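Local coordinates for protein dihydropyrimidinase (Brevibacillus agri, PDB 3SFW) that probably catalyses the hydrolytic ring opening of 5,6-dihydropyrimidines such as dihydrouracil at a two-zinc centre, at residues Arg329-Phe332 and Thr333-Pro336; Asn362-Val365 and Asp366-Thr370. All blocks are in the same frame, centred on the assembly; numbering follows the deposited sequence.

Both contacts are local turns of one chain in a TIM-barrel amidohydrolase, and neither contributes a zinc ligand. Interaction 1 (329-336) lies in the loop between helices 321-325 and 345-354, its centre about 25 Å from that of the chain. Interaction 2 (362-370), part of helix 361-376, is buried, its centre about 13 Å from the chain centre, on the opposite side. The two do not touch: their centres are about 36 Å apart, their nearest atoms about 25 Å. Interaction 2 bonds through its backbone to strand 49-59, which carries the zinc ligand His58, and to Val312, three residues before the ligand Asp315. Interaction 1 packs against helix 187-199, which follows the ligand His183.

Interaction 1 (Arg329-Phe332 and Thr333-Pro336); sequences RRDF and TKIP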
loop_
_atom_site.group_PDB
_atom_site.type_symbol
_atom_site.label_atom_id
_atom_site.label_comp_id
_atom_site.label_asym_id
_atom_site.label_seq_id
_atom_site.Cartn_x
_atom_site.Cartn_y
_atom_site.Cartn_z
ATOM N N ARG A 329 -30.489 -29.240 4.887
ATOM C CA ARG A 329 -30.986 -29.670 3.579
ATOM C C ARG A 329 -32.052 -28.674 3.135
ATOM O O ARG A 329 -33.019 -28.377 3.883
ATOM C CB ARG A 329 -31.576 -31.074 3.659
ATOM C CG ARG A 329 -30.554 -32.150 3.619
ATOM C CD ARG A 329 -31.187 -33.468 3.311
ATOM N NE ARG A 329 -30.214 -34.546 3.423
ATOM C CZ ARG A 329 -29.470 -34.973 2.413
ATOM N NH1 ARG A 329 -29.565 -34.377 1.224
ATOM N NH2 ARG A 329 -28.608 -35.969 2.601
ATOM N N ARG A 330 -31.884 -28.167 1.924
ATOM C CA ARG A 330 -32.820 -27.219 1.363
ATOM C C ARG A 330 -32.626 -25.795 1.818
ATOM O O ARG A 330 -33.336 -24.912 1.361
ATOM N N ASP A 331 -31.715 -25.548 2.765
ATOM C CA ASP A 331 -31.541 -24.154 3.240
ATOM C C ASP A 331 -30.173 -24.013 3.907
ATOM O O ASP A 331 -30.024 -24.406 5.060
ATOM C CB ASP A 331 -32.646 -23.813 4.262
ATOM C CG ASP A 331 -32.518 -22.422 4.833
ATOM O OD1 ASP A 331 -31.478 -21.745 4.586
ATOM O OD2 ASP A 331 -33.458 -21.993 5.567
ATOM N N PHE A 332 -29.174 -23.571 3.146
ATOM C CA PHE A 332 -27.777 -23.601 3.633
ATOM C C PHE A 332 -27.619 -22.770 4.910
ATOM O O PHE A 332 -26.662 -22.975 5.667
ATOM C CB PHE A 332 -26.838 -23.062 2.555
ATOM C CG PHE A 332 -26.994 -21.580 2.324
ATOM C CD1 PHE A 332 -27.846 -21.096 1.363
ATOM C CD2 PHE A 332 -26.242 -20.670 3.059
ATOM C CE1 PHE A 332 -27.998 -19.718 1.160
ATOM C CE2 PHE A 332 -26.343 -19.314 2.826
ATOM C CZ PHE A 332 -27.246 -18.823 1.910
ATOM N N THR A 333 -28.532 -21.821 5.153
ATOM C CA THR A 333 -28.433 -20.988 6.366
ATOM C C THR A 333 -28.699 -21.783 7.636
ATOM O O THR A 333 -28.369 -21.339 8.737
ATOM C CB THR A 333 -29.350 -19.721 6.346
ATOM O OG1 THR A 333 -30.717 -20.100 6.555
ATOM C CG2 THR A 333 -29.167 -18.839 5.080
ATOM N N LYS A 334 -29.297 -22.962 7.503
ATOM C CA LYS A 334 -29.556 -23.812 8.658
ATOM C C LYS A 334 -28.576 -24.953 8.821
ATOM O O LYS A 334 -28.761 -25.817 9.676
ATOM C CB LYS A 334 -30.993 -24.347 8.634
ATOM C CG LYS A 334 -32.009 -23.194 8.740
ATOM C CD LYS A 334 -33.441 -23.721 8.882
ATOM C CE LYS A 334 -34.397 -22.533 9.060
ATOM N NZ LYS A 334 -35.742 -22.894 8.521
ATOM N N ILE A 335 -27.541 -24.994 7.991
ATOM C CA ILE A 335 -26.492 -26.023 8.177
ATOM C C ILE A 335 -25.634 -25.513 9.365
ATOM O O ILE A 335 -25.197 -24.382 9.331
ATOM C CB ILE A 335 -25.530 -26.143 6.938
ATOM C CG1 ILE A 335 -26.280 -26.513 5.629
ATOM C CG2 ILE A 335 -24.477 -27.168 7.226
ATOM C CD1 ILE A 335 -25.394 -26.390 4.359
ATOM N N PRO A 336 -25.552 -26.300 10.459
ATOM C CA PRO A 336 -24.737 -25.834 11.579
ATOM C C PRO A 336 -23.293 -25.636 11.096
ATOM O O PRO A 336 -22.756 -26.468 10.363
ATOM C CB PRO A 336 -24.849 -26.969 12.608
ATOM C CG PRO A 336 -25.375 -28.204 11.801
ATOM C CD PRO A 336 -26.240 -27.582 10.754
HETATM O O HOH W 1 -35.743 -23.178 5.949
#
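The Phe332 ring has the methyl of Thr333 over one face: CG2 stands 3.6 Å above the plane, displaced toward the rim, and makes a CH-pi contact 3.9 Å from the centroid. Tyr207 and His208 of helix 206-210 also touch this ring. The second flat group, the Asp331 carboxylate, uses both oxygens. OD1 accepts Thr333 OG1 at 2.7 Å from its syn side, and Thr333 N at 3.0 Å from well above the plane; both donors sit on the same face. Thr333 serves ring and acid at once because chi1 of 74° places OG1 between its backbone N and carbonyl carbon while CG2 swings beside the N. On OD2, an extended Lys334 brings NZ to 3.8 Å, a long salt bridge, and a water bridges the two, donating a hydrogen bond to OD2 and accepting one from NZ. Two backbone bonds follow, Lys334 N to Asp331 O (2.9 Å) and Ile335 N to Phe332 O (3.2 Å), while Ile335 CD1 rests near Phe332 CB. The Asp331 carboxylate bonded to Thr333 N forms an Asx turn, and the consecutive i to i+3 bonds are those of a short 3-10 turn, set here against Leu198 of helix 187-199.

Interaction 2 (Asn362-Val365 and Asp366-Thr370); sequences NQFV and DITST
Phe364 O is gripped twice by Thr368: the backbone N comes in at 3.1 Å and the hydroxyl OG1 at 2.8 Å, from opposite faces of the carbonyl plane. The hydroxyl gets there because chi1 of 64° turns OG1 in between the Thr368 N and carbonyl carbon, back over the preceding turn. The same torsion sets CG2 obliquely beside the Phe364 ring, 4.0 Å from CE1, and both side chains also meet Met346 of helix 345-354. The next carbonyl, Val365 O, accepts Thr370 N at 3.1 Å, a nearly straight i to i+5 bond (162° at the hydrogen), and weakly Ser369 N. This is a pi-type widening in helix 361-376, which packs on strand 49-59 of the amidohydrolase barrel. The helix meets that strand partly through polar atoms, Ser369 OG reaching Gly53 O and the backbone of Thr368 bonding with Ile55, and partly through Val365 packed on Leu51 and Pro52. Earlier in the helix the bonds are ordinary i to i+4 ones, Asp366 N to Asn362 O and Ile367 N to Gln363 O (2.9 Å). Ile367 lays CG1 against that same Gln363 O, 3.3 Å away. Val365 CG1 lies 3.6 Å from Thr370 OG1, an oxygen that is hydrogen-bonded to Gly383 O.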
loop_
_atom_site.group_PDB
_atom_site.type_symbol
_atom_site.label_atom_id
_atom_site.label_comp_id
_atom_site.label_asym_id
_atom_site.label_seq_id
_atom_site.Cartn_x
_atom_site.Cartn_y
_atom_site.Cartn_z
ATOM N N ASN A 362 11.270 -25.250 12.956
ATOM C CA ASN A 362 11.184 -24.430 14.176
ATOM C C ASN A 362 9.955 -23.519 14.133
ATOM O O ASN A 362 9.241 -23.374 15.150
ATOM C CB ASN A 362 12.445 -23.555 14.387
ATOM C CG ASN A 362 13.691 -24.377 14.651
ATOM O OD1 ASN A 362 13.797 -25.127 15.671
ATOM N ND2 ASN A 362 14.623 -24.308 13.716
ATOM N N GLN A 363 9.672 -22.943 12.966
ATOM C CA GLN A 363 8.447 -22.146 12.831
ATOM C C GLN A 363 7.185 -22.956 13.120
ATOM O O GLN A 363 6.261 -22.427 13.730
ATOM C CB GLN A 363 8.324 -21.481 11.464
ATOM C CG GLN A 363 9.381 -20.366 11.248
ATOM C CD GLN A 363 9.205 -19.718 9.870
ATOM O OE1 GLN A 363 9.001 -20.421 8.872
ATOM N NE2 GLN A 363 9.192 -18.377 9.832
ATOM N N PHE A 364 7.139 -24.207 12.656
ATOM C CA PHE A 364 6.007 -25.135 12.907
ATOM C C PHE A 364 5.763 -25.223 14.419
ATOM O O PHE A 364 4.644 -25.087 14.870
ATOM C CB PHE A 364 6.326 -26.523 12.289
ATOM C CG PHE A 364 5.483 -27.649 12.837
ATOM C CD1 PHE A 364 4.205 -27.859 12.354
ATOM C CD2 PHE A 364 5.986 -28.500 13.814
ATOM C CE1 PHE A 364 3.405 -28.918 12.836
ATOM C CE2 PHE A 364 5.236 -29.610 14.256
ATOM C CZ PHE A 364 3.908 -29.781 13.788
ATOM N N VAL A 365 6.821 -25.370 15.223
ATOM C CA VAL A 365 6.612 -25.386 16.666
ATOM C C VAL A 365 6.087 -24.045 17.177
ATOM O O VAL A 365 5.226 -23.990 18.085
ATOM C CB VAL A 365 7.902 -25.793 17.426
ATOM C CG1 VAL A 365 7.664 -25.605 18.977
ATOM C CG2 VAL A 365 8.269 -27.273 17.063
ATOM N N ASP A 366 6.658 -22.954 16.663
ATOM C CA ASP A 366 6.273 -21.630 17.148
ATOM C C ASP A 366 4.790 -21.383 16.905
ATOM O O ASP A 366 4.064 -20.965 17.799
ATOM C CB ASP A 366 7.131 -20.545 16.447
ATOM C CG ASP A 366 7.288 -19.284 17.277
ATOM O OD1 ASP A 366 7.123 -19.298 18.517
ATOM O OD2 ASP A 366 7.563 -18.230 16.661
ATOM N N ILE A 367 4.327 -21.753 15.716
ATOM C CA ILE A 367 2.962 -21.432 15.303
ATOM C C ILE A 367 1.950 -22.346 15.923
ATOM O O ILE A 367 0.789 -21.960 16.087
ATOM C CB ILE A 367 2.947 -21.584 13.786
ATOM C CG1 ILE A 367 3.717 -20.414 13.153
ATOM C CG2 ILE A 367 1.599 -21.879 13.264
ATOM C CD1 ILE A 367 4.046 -19.307 14.072
ATOM N N THR A 368 2.346 -23.577 16.248
ATOM C CA THR A 368 1.395 -24.545 16.810
ATOM C C THR A 368 1.410 -24.619 18.332
ATOM O O THR A 368 0.509 -25.174 18.924
ATOM C CB THR A 368 1.623 -25.956 16.279
ATOM O OG1 THR A 368 2.919 -26.403 16.700
ATOM C CG2 THR A 368 1.490 -25.999 14.694
ATOM N N SER A 369 2.420 -24.025 18.964
ATOM C CA SER A 369 2.628 -24.237 20.383
ATOM C C SER A 369 3.192 -22.983 21.093
ATOM O O SER A 369 2.490 -22.335 21.909
ATOM C CB SER A 369 3.571 -25.428 20.581
ATOM O OG SER A 369 3.653 -25.724 21.927
ATOM N N THR A 370 4.412 -22.604 20.771
ATOM C CA THR A 370 5.100 -21.606 21.629
ATOM C C THR A 370 4.495 -20.210 21.522
ATOM O O THR A 370 4.196 -19.554 22.539
ATOM C CB THR A 370 6.577 -21.524 21.248
ATOM O OG1 THR A 370 7.140 -22.846 21.193
ATOM C CG2 THR A 370 7.364 -20.594 22.236
#